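Protein Pcdhgc3 (Mus musculus, PDB 4ZI8) probably mediates calcium-dependent cell adhesion and may help set up specific neuronal connections, this chain being its first three extracellular cadherin repeats. Local coordinates at residues 144-149 with 218-223; 184-189 with 200-205; 256-261 with 267-272; 283-288 with 292-297; 313-316 with 320-323. One frame throughout, in Å; residues are numbered along the deposited sequence.

Interaction 1 of 5, residues 144-149 with 218-223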
# COMPACT_ATOMS: atom_id res chain seq x y z
N PHE B 144 6.41 7.77 -0.95
CA PHE B 144 7.19 6.64 -0.49
C PHE B 144 8.49 7.17 0.06
O PHE B 144 9.27 7.73 -0.68
CB PHE B 144 7.45 5.67 -1.63
CG PHE B 144 6.20 5.25 -2.35
CD1 PHE B 144 5.65 6.05 -3.34
CD2 PHE B 144 5.55 4.08 -2.00
CE1 PHE B 144 4.47 5.68 -3.99
CE2 PHE B 144 4.39 3.69 -2.63
CZ PHE B 144 3.85 4.50 -3.64
N PRO B 145 8.71 7.02 1.36
CA PRO B 145 9.98 7.49 1.92
C PRO B 145 11.14 6.61 1.46
O PRO B 145 11.00 5.39 1.34
CB PRO B 145 9.78 7.39 3.43
CG PRO B 145 8.30 7.24 3.63
CD PRO B 145 7.78 6.55 2.39
N LEU B 146 12.27 7.24 1.17
CA LEU B 146 13.47 6.54 0.74
C LEU B 146 14.52 6.56 1.86
O LEU B 146 14.44 7.40 2.76
CB LEU B 146 14.01 7.21 -0.52
CG LEU B 146 13.03 7.22 -1.70
CD1 LEU B 146 13.63 7.96 -2.88
CD2 LEU B 146 12.64 5.80 -2.07
N GLU B 147 15.49 5.64 1.80
CA GLU B 147 16.58 5.62 2.79
C GLU B 147 17.28 6.97 2.83
O GLU B 147 17.48 7.58 1.78
CB GLU B 147 17.61 4.53 2.45
CG GLU B 147 17.03 3.16 2.22
CD GLU B 147 17.10 2.28 3.44
OE1 GLU B 147 17.52 2.78 4.52
OE2 GLU B 147 16.74 1.09 3.32
N SER B 148 17.63 7.43 4.02
CA SER B 148 18.37 8.68 4.19
C SER B 148 19.86 8.48 3.99
O SER B 148 20.41 7.45 4.37
CB SER B 148 18.17 9.25 5.59
OG SER B 148 16.82 9.56 5.84
N ALA B 149 20.53 9.48 3.43
CA ALA B 149 21.98 9.49 3.42
C ALA B 149 22.46 10.31 4.59
O ALA B 149 21.74 11.18 5.09
CB ALA B 149 22.50 10.06 2.14
N LEU B 218 21.90 5.55 -4.52
CA LEU B 218 21.16 4.43 -4.01
C LEU B 218 20.27 3.87 -5.13
O LEU B 218 19.35 4.54 -5.55
CB LEU B 218 20.34 4.86 -2.80
CG LEU B 218 19.50 3.78 -2.11
CD1 LEU B 218 20.34 2.74 -1.43
CD2 LEU B 218 18.56 4.41 -1.13
N PRO B 219 20.58 2.67 -5.64
CA PRO B 219 19.65 2.01 -6.57
C PRO B 219 18.32 1.75 -5.92
O PRO B 219 18.27 1.15 -4.83
CB PRO B 219 20.33 0.67 -6.89
CG PRO B 219 21.71 0.80 -6.38
CD PRO B 219 21.72 1.82 -5.29
N ILE B 220 17.25 2.16 -6.58
CA ILE B 220 15.90 1.86 -6.13
C ILE B 220 15.23 0.95 -7.15
O ILE B 220 15.01 1.35 -8.30
CB ILE B 220 15.09 3.14 -5.96
CG1 ILE B 220 15.80 4.06 -4.95
CG2 ILE B 220 13.67 2.83 -5.53
CD1 ILE B 220 15.28 5.45 -5.02
N ARG B 221 14.93 -0.27 -6.75
CA ARG B 221 14.24 -1.13 -7.67
C ARG B 221 12.77 -1.27 -7.26
O ARG B 221 12.44 -1.78 -6.18
CB ARG B 221 14.97 -2.48 -7.79
CG ARG B 221 14.88 -3.43 -6.64
CD ARG B 221 15.54 -4.76 -7.01
NE ARG B 221 15.17 -5.81 -6.07
CZ ARG B 221 15.75 -6.00 -4.89
NH1 ARG B 221 15.33 -6.98 -4.09
NH2 ARG B 221 16.74 -5.20 -4.50
N ILE B 222 11.89 -0.79 -8.11
CA ILE B 222 10.46 -0.90 -7.84
C ILE B 222 9.81 -2.07 -8.60
O ILE B 222 9.91 -2.15 -9.82
CB ILE B 222 9.77 0.40 -8.19
CG1 ILE B 222 10.39 1.52 -7.34
CG2 ILE B 222 8.25 0.29 -7.96
CD1 ILE B 222 10.24 2.85 -7.95
N THR B 223 9.21 -3.00 -7.87
CA THR B 223 8.39 -4.03 -8.47
C THR B 223 6.96 -3.52 -8.54
O THR B 223 6.35 -3.22 -7.51
CB THR B 223 8.44 -5.33 -7.66
OG1 THR B 223 9.80 -5.78 -7.60
CG2 THR B 223 7.58 -6.42 -8.31

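Interaction 2 of 5, residues 184-189 with 200-205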
# COMPACT_ATOMS: atom_id res chain seq x y z
N ALA B 184 14.60 12.11 1.31
CA ALA B 184 13.82 12.24 0.10
C ALA B 184 12.59 11.30 0.15
O ALA B 184 12.60 10.29 0.87
CB ALA B 184 14.68 11.93 -1.09
N GLU B 185 11.55 11.64 -0.59
CA GLU B 185 10.45 10.69 -0.81
C GLU B 185 10.08 10.72 -2.26
O GLU B 185 10.11 11.77 -2.89
CB GLU B 185 9.24 11.02 0.07
CG GLU B 185 8.69 12.42 -0.12
CD GLU B 185 7.61 12.77 0.91
OE1 GLU B 185 7.31 11.93 1.78
OE2 GLU B 185 7.07 13.91 0.85
N LEU B 186 9.76 9.56 -2.82
CA LEU B 186 9.15 9.54 -4.14
C LEU B 186 7.74 10.04 -4.03
O LEU B 186 7.05 9.77 -3.05
CB LEU B 186 9.11 8.15 -4.74
CG LEU B 186 10.43 7.43 -4.93
CD1 LEU B 186 10.06 6.06 -5.41
CD2 LEU B 186 11.29 8.15 -5.94
N VAL B 187 7.29 10.76 -5.05
CA VAL B 187 5.88 11.11 -5.14
C VAL B 187 5.37 10.51 -6.43
O VAL B 187 5.90 10.82 -7.51
CB VAL B 187 5.66 12.61 -5.15
CG1 VAL B 187 4.17 12.91 -5.33
CG2 VAL B 187 6.21 13.22 -3.86
N LEU B 188 4.33 9.69 -6.33
CA LEU B 188 3.79 9.04 -7.53
C LEU B 188 3.00 10.07 -8.32
O LEU B 188 1.97 10.56 -7.87
CB LEU B 188 2.93 7.85 -7.14
CG LEU B 188 2.39 7.04 -8.33
CD1 LEU B 188 3.55 6.31 -9.02
CD2 LEU B 188 1.31 6.08 -7.85
N GLU B 189 3.52 10.43 -9.50
CA GLU B 189 2.96 11.51 -10.31
C GLU B 189 2.07 10.99 -11.44
O GLU B 189 1.10 11.64 -11.81
CB GLU B 189 4.08 12.36 -10.91
CG GLU B 189 4.93 13.00 -9.88
CD GLU B 189 4.68 14.47 -9.82
OE1 GLU B 189 4.28 15.03 -10.86
OE2 GLU B 189 4.88 15.06 -8.74
N VAL B 200 10.41 -0.88 -12.39
CA VAL B 200 11.01 0.37 -12.68
C VAL B 200 12.29 0.50 -11.87
O VAL B 200 12.33 0.17 -10.74
CB VAL B 200 10.10 1.52 -12.29
CG1 VAL B 200 10.71 2.82 -12.66
CG2 VAL B 200 8.77 1.37 -12.94
N GLN B 201 13.32 1.00 -12.51
CA GLN B 201 14.59 1.16 -11.85
C GLN B 201 14.93 2.64 -11.72
O GLN B 201 14.88 3.34 -12.67
CB GLN B 201 15.66 0.39 -12.61
CG GLN B 201 15.41 -1.12 -12.62
CD GLN B 201 14.35 -1.61 -13.64
OE1 GLN B 201 14.25 -1.13 -14.75
NE2 GLN B 201 13.59 -2.60 -13.24
N LEU B 202 15.26 3.08 -10.53
CA LEU B 202 15.61 4.46 -10.31
C LEU B 202 16.93 4.58 -9.55
O LEU B 202 17.37 3.65 -8.98
CB LEU B 202 14.56 5.15 -9.47
CG LEU B 202 13.11 5.04 -9.82
CD1 LEU B 202 12.23 5.49 -8.70
CD2 LEU B 202 12.85 5.88 -11.04
N VAL B 203 17.50 5.77 -9.57
CA VAL B 203 18.68 6.05 -8.81
C VAL B 203 18.47 7.35 -8.02
O VAL B 203 18.17 8.35 -8.58
CB VAL B 203 19.97 6.20 -9.63
CG1 VAL B 203 21.15 6.46 -8.73
CG2 VAL B 203 20.24 4.95 -10.43
N LEU B 204 18.60 7.25 -6.71
CA LEU B 204 18.58 8.40 -5.81
C LEU B 204 20.03 8.82 -5.54
O LEU B 204 20.86 8.00 -5.12
CB LEU B 204 17.89 8.06 -4.49
CG LEU B 204 17.81 9.13 -3.40
CD1 LEU B 204 16.89 10.23 -3.82
CD2 LEU B 204 17.39 8.54 -2.04
N THR B 205 20.31 10.09 -5.79
CA THR B 205 21.63 10.66 -5.54
C THR B 205 21.58 11.62 -4.35
O THR B 205 20.76 12.52 -4.32
CB THR B 205 22.14 11.40 -6.76
OG1 THR B 205 22.32 10.45 -7.81
CG2 THR B 205 23.48 12.08 -6.47

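Interaction 3 of 5, residues 256-261 with 267-272. With CA (calcium ion), chain S.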
# COMPACT_ATOMS: atom_id res chain seq x y z
N VAL B 256 -14.93 -22.25 -26.73
CA VAL B 256 -14.87 -20.80 -26.66
C VAL B 256 -13.54 -20.38 -26.02
O VAL B 256 -12.92 -21.15 -25.27
CB VAL B 256 -16.05 -20.22 -25.90
CG1 VAL B 256 -17.38 -20.73 -26.52
CG2 VAL B 256 -15.97 -20.62 -24.42
N LEU B 257 -13.08 -19.19 -26.34
CA LEU B 257 -11.77 -18.76 -25.85
C LEU B 257 -11.79 -17.28 -25.51
O LEU B 257 -12.07 -16.44 -26.37
CB LEU B 257 -10.69 -19.05 -26.88
CG LEU B 257 -9.30 -18.46 -26.55
CD1 LEU B 257 -8.72 -19.12 -25.30
CD2 LEU B 257 -8.33 -18.55 -27.71
N ALA B 258 -11.48 -16.97 -24.25
CA ALA B 258 -11.28 -15.58 -23.81
C ALA B 258 -9.86 -15.43 -23.34
O ALA B 258 -9.25 -16.42 -22.95
CB ALA B 258 -12.25 -15.22 -22.69
N THR B 259 -9.34 -14.21 -23.37
CA THR B 259 -8.00 -13.93 -22.84
C THR B 259 -8.07 -12.76 -21.86
O THR B 259 -9.02 -11.98 -21.89
CB THR B 259 -7.00 -13.60 -23.94
OG1 THR B 259 -7.41 -12.40 -24.59
CG2 THR B 259 -6.93 -14.72 -24.97
N ASP B 260 -7.04 -12.63 -21.02
CA ASP B 260 -7.03 -11.62 -19.96
C ASP B 260 -5.60 -11.11 -19.84
O ASP B 260 -4.66 -11.88 -19.80
CB ASP B 260 -7.54 -12.21 -18.63
CG ASP B 260 -7.86 -11.15 -17.57
OD1 ASP B 260 -6.99 -10.32 -17.26
OD2 ASP B 260 -8.99 -11.17 -17.04
N LEU B 261 -5.44 -9.81 -19.80
CA LEU B 261 -4.10 -9.26 -19.83
C LEU B 261 -3.41 -9.26 -18.47
O LEU B 261 -2.21 -8.98 -18.38
CB LEU B 261 -4.12 -7.85 -20.40
CG LEU B 261 -4.33 -7.77 -21.92
CD1 LEU B 261 -4.39 -6.32 -22.36
CD2 LEU B 261 -3.18 -8.47 -22.63
N GLY B 267 -5.53 -13.00 -14.16
CA GLY B 267 -5.61 -13.24 -15.59
C GLY B 267 -6.04 -14.66 -15.90
O GLY B 267 -6.10 -15.05 -17.06
N GLU B 268 -6.31 -15.45 -14.86
CA GLU B 268 -6.67 -16.85 -15.08
C GLU B 268 -8.16 -17.01 -15.27
O GLU B 268 -8.95 -16.65 -14.40
CB GLU B 268 -6.21 -17.70 -13.91
CG GLU B 268 -6.57 -19.17 -14.06
CD GLU B 268 -5.97 -20.00 -12.96
OE1 GLU B 268 -5.17 -19.44 -12.16
OE2 GLU B 268 -6.29 -21.21 -12.88
N ILE B 269 -8.56 -17.60 -16.38
CA ILE B 269 -9.96 -17.57 -16.77
C ILE B 269 -10.74 -18.83 -16.43
O ILE B 269 -10.24 -19.97 -16.59
CB ILE B 269 -10.06 -17.27 -18.26
CG1 ILE B 269 -9.86 -15.77 -18.44
CG2 ILE B 269 -11.42 -17.71 -18.83
CD1 ILE B 269 -9.22 -15.42 -19.73
N VAL B 270 -11.94 -18.59 -15.88
CA VAL B 270 -12.91 -19.64 -15.59
C VAL B 270 -14.14 -19.50 -16.50
O VAL B 270 -14.73 -18.42 -16.57
CB VAL B 270 -13.40 -19.58 -14.14
CG1 VAL B 270 -14.48 -20.66 -13.89
CG2 VAL B 270 -12.25 -19.72 -13.18
N TYR B 271 -14.52 -20.58 -17.18
CA TYR B 271 -15.69 -20.54 -18.06
C TYR B 271 -16.89 -21.15 -17.36
O TYR B 271 -16.77 -22.18 -16.73
CB TYR B 271 -15.41 -21.30 -19.36
CG TYR B 271 -14.28 -20.73 -20.16
CD1 TYR B 271 -14.45 -19.57 -20.90
CD2 TYR B 271 -13.02 -21.34 -20.17
CE1 TYR B 271 -13.41 -19.02 -21.63
CE2 TYR B 271 -11.96 -20.80 -20.90
CZ TYR B 271 -12.17 -19.64 -21.63
OH TYR B 271 -11.16 -19.08 -22.37
N SER B 272 -18.06 -20.53 -17.50
CA SER B 272 -19.26 -21.07 -16.87
C SER B 272 -20.45 -20.69 -17.72
O SER B 272 -20.34 -19.80 -18.59
CB SER B 272 -19.43 -20.55 -15.44
OG SER B 272 -19.62 -19.15 -15.41
CA CA S . -8.30 -9.79 -15.19
O HOH W 1 -5.30 -14.92 -20.05

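Interaction 4 of 5, residues 283-288 with 292-297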
# COMPACT_ATOMS: atom_id res chain seq x y z
N GLU B 283 -28.46 -29.33 -18.20
CA GLU B 283 -28.84 -30.71 -18.34
C GLU B 283 -28.57 -31.17 -19.76
O GLU B 283 -28.32 -32.34 -20.00
CB GLU B 283 -30.30 -30.89 -17.96
CG GLU B 283 -30.58 -30.55 -16.50
CD GLU B 283 -30.01 -31.58 -15.55
OE1 GLU B 283 -29.44 -32.58 -16.05
OE2 GLU B 283 -30.12 -31.42 -14.30
N LEU B 284 -28.62 -30.26 -20.71
CA LEU B 284 -28.46 -30.63 -22.11
C LEU B 284 -27.01 -30.50 -22.57
O LEU B 284 -26.55 -31.28 -23.41
CB LEU B 284 -29.39 -29.78 -22.98
CG LEU B 284 -29.34 -30.07 -24.48
CD1 LEU B 284 -29.58 -31.56 -24.75
CD2 LEU B 284 -30.37 -29.23 -25.21
N PHE B 285 -26.29 -29.53 -22.00
CA PHE B 285 -24.91 -29.30 -22.37
C PHE B 285 -23.99 -29.39 -21.16
O PHE B 285 -24.43 -29.32 -20.02
CB PHE B 285 -24.76 -27.93 -23.04
CG PHE B 285 -25.55 -27.80 -24.31
CD1 PHE B 285 -25.05 -28.31 -25.50
CD2 PHE B 285 -26.79 -27.19 -24.30
CE1 PHE B 285 -25.79 -28.21 -26.67
CE2 PHE B 285 -27.54 -27.08 -25.47
CZ PHE B 285 -27.04 -27.59 -26.66
N ALA B 286 -22.69 -29.57 -21.43
CA ALA B 286 -21.68 -29.52 -20.40
C ALA B 286 -20.57 -28.57 -20.87
O ALA B 286 -20.35 -28.40 -22.07
CB ALA B 286 -21.13 -30.89 -20.11
N LEU B 287 -19.89 -27.94 -19.92
CA LEU B 287 -18.89 -26.96 -20.27
C LEU B 287 -17.67 -27.14 -19.37
O LEU B 287 -17.78 -27.11 -18.14
CB LEU B 287 -19.47 -25.55 -20.13
CG LEU B 287 -18.47 -24.40 -20.30
CD1 LEU B 287 -18.07 -24.21 -21.75
CD2 LEU B 287 -19.07 -23.11 -19.72
N ASP B 288 -16.50 -27.38 -19.96
CA ASP B 288 -15.31 -27.46 -19.12
C ASP B 288 -14.88 -26.08 -18.65
O ASP B 288 -14.60 -25.20 -19.47
CB ASP B 288 -14.16 -28.11 -19.87
CG ASP B 288 -13.02 -28.47 -18.95
OD1 ASP B 288 -12.27 -27.56 -18.54
OD2 ASP B 288 -12.88 -29.67 -18.64
N GLY B 292 -13.02 -24.35 -21.77
CA GLY B 292 -14.06 -23.71 -22.56
C GLY B 292 -14.70 -24.62 -23.61
O GLY B 292 -15.42 -24.17 -24.51
N VAL B 293 -14.44 -25.91 -23.50
CA VAL B 293 -15.07 -26.86 -24.40
C VAL B 293 -16.51 -27.18 -23.99
O VAL B 293 -16.78 -27.62 -22.88
CB VAL B 293 -14.23 -28.15 -24.48
CG1 VAL B 293 -14.97 -29.23 -25.30
CG2 VAL B 293 -12.87 -27.84 -25.11
N LEU B 294 -17.43 -26.92 -24.91
CA LEU B 294 -18.84 -27.21 -24.74
C LEU B 294 -19.16 -28.54 -25.42
O LEU B 294 -18.80 -28.74 -26.60
CB LEU B 294 -19.69 -26.10 -25.34
CG LEU B 294 -21.21 -26.21 -25.27
CD1 LEU B 294 -21.72 -25.91 -23.87
CD2 LEU B 294 -21.83 -25.27 -26.31
N THR B 295 -19.79 -29.45 -24.68
CA THR B 295 -20.12 -30.78 -25.19
C THR B 295 -21.62 -31.07 -25.04
O THR B 295 -22.32 -30.43 -24.25
CB THR B 295 -19.34 -31.91 -24.46
OG1 THR B 295 -19.43 -31.73 -23.05
CG2 THR B 295 -17.88 -31.94 -24.85
N ILE B 296 -22.11 -32.07 -25.78
CA ILE B 296 -23.46 -32.57 -25.56
C ILE B 296 -23.48 -33.36 -24.29
O ILE B 296 -22.59 -34.18 -24.03
CB ILE B 296 -23.92 -33.45 -26.73
CG1 ILE B 296 -23.97 -32.59 -27.99
CG2 ILE B 296 -25.29 -34.10 -26.43
CD1 ILE B 296 -25.02 -31.48 -27.91
N LYS B 297 -24.50 -33.12 -23.48
CA LYS B 297 -24.68 -33.87 -22.25
C LYS B 297 -25.97 -34.68 -22.29
O LYS B 297 -25.98 -35.85 -21.94
CB LYS B 297 -24.67 -32.91 -21.06
CG LYS B 297 -24.90 -33.58 -19.72
CD LYS B 297 -24.82 -32.56 -18.58
CE LYS B 297 -25.53 -33.07 -17.33
NZ LYS B 297 -25.59 -32.03 -16.25
O HOH W 2 -17.39 -30.07 -22.08

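Interaction 5 of 5, residues 313-316 with 320-323. With CA (calcium ion), chain S.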
# COMPACT_ATOMS: atom_id res chain seq x y z
N GLN B 313 -19.94 -17.47 -19.98
CA GLN B 313 -19.35 -16.35 -19.31
C GLN B 313 -17.90 -16.70 -19.03
O GLN B 313 -17.60 -17.86 -18.73
CB GLN B 313 -20.12 -16.06 -18.03
CG GLN B 313 -19.40 -15.15 -17.07
CD GLN B 313 -20.14 -15.03 -15.76
OE1 GLN B 313 -20.99 -14.16 -15.60
NE2 GLN B 313 -19.84 -15.92 -14.82
N ALA B 314 -17.00 -15.73 -19.19
CA ALA B 314 -15.61 -15.90 -18.76
C ALA B 314 -15.32 -14.91 -17.63
O ALA B 314 -15.58 -13.72 -17.81
CB ALA B 314 -14.64 -15.66 -19.93
N LYS B 315 -14.82 -15.39 -16.49
CA LYS B 315 -14.44 -14.52 -15.38
C LYS B 315 -13.06 -14.93 -14.90
O LYS B 315 -12.71 -16.12 -14.94
CB LYS B 315 -15.45 -14.60 -14.23
CG LYS B 315 -16.65 -13.64 -14.38
CD LYS B 315 -17.31 -13.28 -13.04
CE LYS B 315 -18.37 -12.16 -13.23
NZ LYS B 315 -19.23 -11.88 -12.03
N ASP B 316 -12.26 -13.96 -14.48
CA ASP B 316 -10.92 -14.29 -13.99
C ASP B 316 -11.04 -14.65 -12.51
O ASP B 316 -12.15 -14.62 -11.96
CB ASP B 316 -9.91 -13.15 -14.22
CG ASP B 316 -10.34 -11.83 -13.64
OD1 ASP B 316 -10.71 -11.78 -12.45
OD2 ASP B 316 -10.31 -10.82 -14.38
N ASN B 320 -12.81 -8.27 -7.74
CA ASN B 320 -13.80 -7.54 -8.52
C ASN B 320 -13.82 -7.97 -9.98
O ASN B 320 -13.67 -7.13 -10.88
CB ASN B 320 -13.53 -6.03 -8.44
CG ASN B 320 -14.68 -5.20 -8.99
OD1 ASN B 320 -15.82 -5.66 -9.04
ND2 ASN B 320 -14.39 -3.97 -9.41
N PRO B 321 -14.00 -9.27 -10.23
CA PRO B 321 -13.94 -9.70 -11.63
C PRO B 321 -15.04 -9.10 -12.51
O PRO B 321 -16.19 -8.93 -12.09
CB PRO B 321 -14.09 -11.21 -11.53
CG PRO B 321 -14.74 -11.45 -10.22
CD PRO B 321 -14.28 -10.38 -9.31
N GLU B 322 -14.67 -8.72 -13.74
CA GLU B 322 -15.66 -8.28 -14.71
C GLU B 322 -15.82 -9.45 -15.68
O GLU B 322 -14.85 -9.97 -16.19
CB GLU B 322 -15.22 -7.00 -15.45
CG GLU B 322 -16.06 -6.70 -16.72
CD GLU B 322 -15.86 -5.28 -17.31
OE1 GLU B 322 -15.24 -4.39 -16.68
OE2 GLU B 322 -16.36 -5.06 -18.43
N GLY B 323 -17.06 -9.89 -15.89
CA GLY B 323 -17.28 -11.02 -16.77
C GLY B 323 -17.29 -10.59 -18.23
O GLY B 323 -17.71 -9.47 -18.59
CA CA S . -8.30 -9.79 -15.19
O HOH W 3 -13.27 -11.39 -14.86
O HOH W 4 -12.02 -8.45 -14.35

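Interaction 1 of 5, residues 144-149 with 218-223
The core of the second cadherin repeat lies between two beta sheets, and here Leu146 and Ile220 close part of it. Leu146 follows the short edge strand 143-145 of the three-stranded sheet. Ile220 belongs to strand 215-225 of the facing sheet. Leu146 CD1 sits 3.7 Å from Ile220 CD1, and Leu146 CD2 is 4.0 Å from the same methyl. The end of the isoleucine thus rests against both branches of the leucine. The two side chains cross at about a right angle.

Next along the chain, Glu147 meets Leu218. Leu218 CD2 lies 3.7 Å from Glu147 CB and 3.9 Å from Glu147 CG, so only the aliphatic part of the glutamate is used. Its chain bends at chi2 (-97°), which carries the carboxylate away from the leucine. Pro126, Thr127 and Met130 also touch this side chain.

The contact is purely apolar. Backbone bonding runs within the sheets instead: Leu146 pairs with Ala184, and Ile220 pairs with Leu202. Leu204 packs against both Leu146 and Ile220. The contact is part of the apolar core between the two sheets of the Greek-key sandwich of a cadherin repeat.

Interaction 2 of 5, residues 184-189 with 200-205
Leu186 and Leu202 both carry CG opposite the carbonyl carbon and beside the backbone N, with chi1 -59° and -49°. These torsions point the two side chains at each other, and they meet tip to tip. Leu202 CD1 is the methyl in the middle. It lies 3.9 Å from Leu186 CD2 and 4.0 Å from Leu186 CD1, and so faces the fork of the other leucine.

Leu204 takes the other choice. Its CG is opposite the backbone N (chi1 178°), and its CD1 reaches Ala184 CB at 3.9 Å. The small alanine offers a single methyl here.

Strands 182-188 and 199-208 belong to different sheets of the second cadherin repeat. The contact is therefore one layer of the sandwich core, with the backbones well apart: Ala184 CA and Leu204 CA are 8.5 Å from each other. All four touching residues are buried, and the forces between them are apolar packing alone. Tyr162 touches Ala184 and Leu204, while Leu164 touches Leu186 and Leu202. Leu186 also packs on Phe170. Glu185 points away from this contact and forms a salt bridge with Arg143.

Interaction 3 of 5, residues 256-261 with 267-272
At the calcium-binding end of the third cadherin repeat, Asp260 packs against Gly267 and grips the metal. Both carboxylate oxygens bind the calcium ion, OD1 of Asp260 at 2.5 Å and OD2 of Asp260 at 2.4 Å. Its CG stands opposite the backbone N (chi1 -167°), which sends the carboxylate to the metal. Asn228, Asn230, Asp262, Asn266 and Asp316 complete the site. The shared metal probably offsets the repulsion among the three aspartates.

Gly267 comes close to Asp260, and its O lies 3.6 Å from Asp260 CB. Water 1 joins the two backbones. It accepts from Asp260 N and donates to Gly267 O.

Ile269 fills the next layer. Its CD1 is 3.4 Å from Ala258 O and also touches the backbone of Thr259. Ile269 CG2 lies over one face of the Tyr271 ring, toward the rim.

Tyr271 reaches across to the other strand. Its OH accepts from Ala258 N at 2.8 Å, and the N-H points almost straight at it (178°). The nitrogen lies at the ring edge, in the ring plane. This bond fixes the end of the buried phenol. Val256 CG2 packs 4.0 Å from Tyr271 CD1, and Phe234 touches the tyrosine as well.

Asp260 and Asp262 form the DXD motif, and Asn228 and Asn230 come from the DXNDN linker. Together they are typical of the calcium site at the junction of successive cadherin repeats.

Interaction 4 of 5, residues 283-288 with 292-297
Phe285 and Leu294 lie on the tightly packed side of a beta hairpin, strands 285-287 and 293-296. Phe285 CB is 3.7 Å from Leu294 CD1. The Phe285 ring leans on Ile296, with CE1 of the ring 3.6 Å from Ile296 CD1. Leu284 CG covers part of one ring face. Phe273 and Ile310 also touch Phe285 and Leu294, which joins the hairpin to the facing sheet of the third repeat.

The strands run antiparallel. Ala286 and Thr295 form a hydrogen-bonded pair, with Ala286 N to Thr295 O at 3.0 Å and Thr295 N to Ala286 O at 2.9 Å. Asp288 N donates to Val293 O, and Gly292 N to Asp288 O. At the other end Lys297 N bonds to Leu284 O.

The opposite face is looser and wetter. Thr295 OG1 (chi1 48°) is turned toward Ala286, 3.5 Å from Ala286 CB. It also bonds to water 2, which donates to Val293 O at 2.6 Å. Lys297 stretches out alongside the backbone of Glu283. Its NZ is 3.9 Å from Glu283 OE1, a long salt bridge. Lys297 NZ also bonds to Arg282 O. Asp288 OD1 accepts from Val290 N and Thr291 N within the turn.

Backbone bonds and apolar packing thus hold the hairpin; the long Glu283-Lys297 bridge at the surface probably contributes little, and Lys297 NZ is held mainly by Arg282 O.

Interaction 5 of 5, residues 313-316 with 320-323
Asp316 OD2 binds the calcium ion at 2.4 Å and also lies 2.9 Å from water 4, which accepts from Glu322 N at 2.7 Å. The contact sits in the beta hairpin made by strands 307-316 and 324-333 of the third cadherin repeat. Here the loop 320-323 turns back beside the end of the first strand.

A second water, water 3, spans the same gap. It accepts from Asp316 N at 2.8 Å and donates to Glu322 O at 2.5 Å. Water 3 links backbone to backbone, whereas water 4 links the carboxylate to the loop backbone. With Asp316 CG between the backbone N and the carbonyl carbon (chi1 55°), OD2 faces the calcium ion while OD1 faces the loop. There OD1 bonds to Gly318 N and meets Pro321 CB at 3.5 Å. The metal ligand is therefore held by its own hairpin loop. Asp260 binds the same ion.

The loop also faces another subunit. Asn320 OD1 bonds to Arg177 NH2 of the second copy, and Asn320 packs on Pro145 of that copy.

The extended Lys315 side chain passes across the loop, its CG 3.6 Å from Gly323 CA.

Interactions 1 and 2 are parts of one core in the second cadherin repeat. Their centres are 7 Å apart, and strands 199-208 and 215-225 are neighbours in one sheet. In sequence, 184-189 and 200-205 both fall between the segments of interaction 1. Interactions 3, 4 and 5 follow along the chain in the third repeat. Interactions 3 and 5 have centres 8 Å apart, and each supplies an aspartate to the same calcium ion, Asp260 and Asp316. Interaction 4, centred about 17 Å from interaction 3, shares a sheet with it. Centres of interactions 1 and 3 are about 37 Å apart. The chain is thus a row of separate sandwiches, with calcium at the repeat junctions.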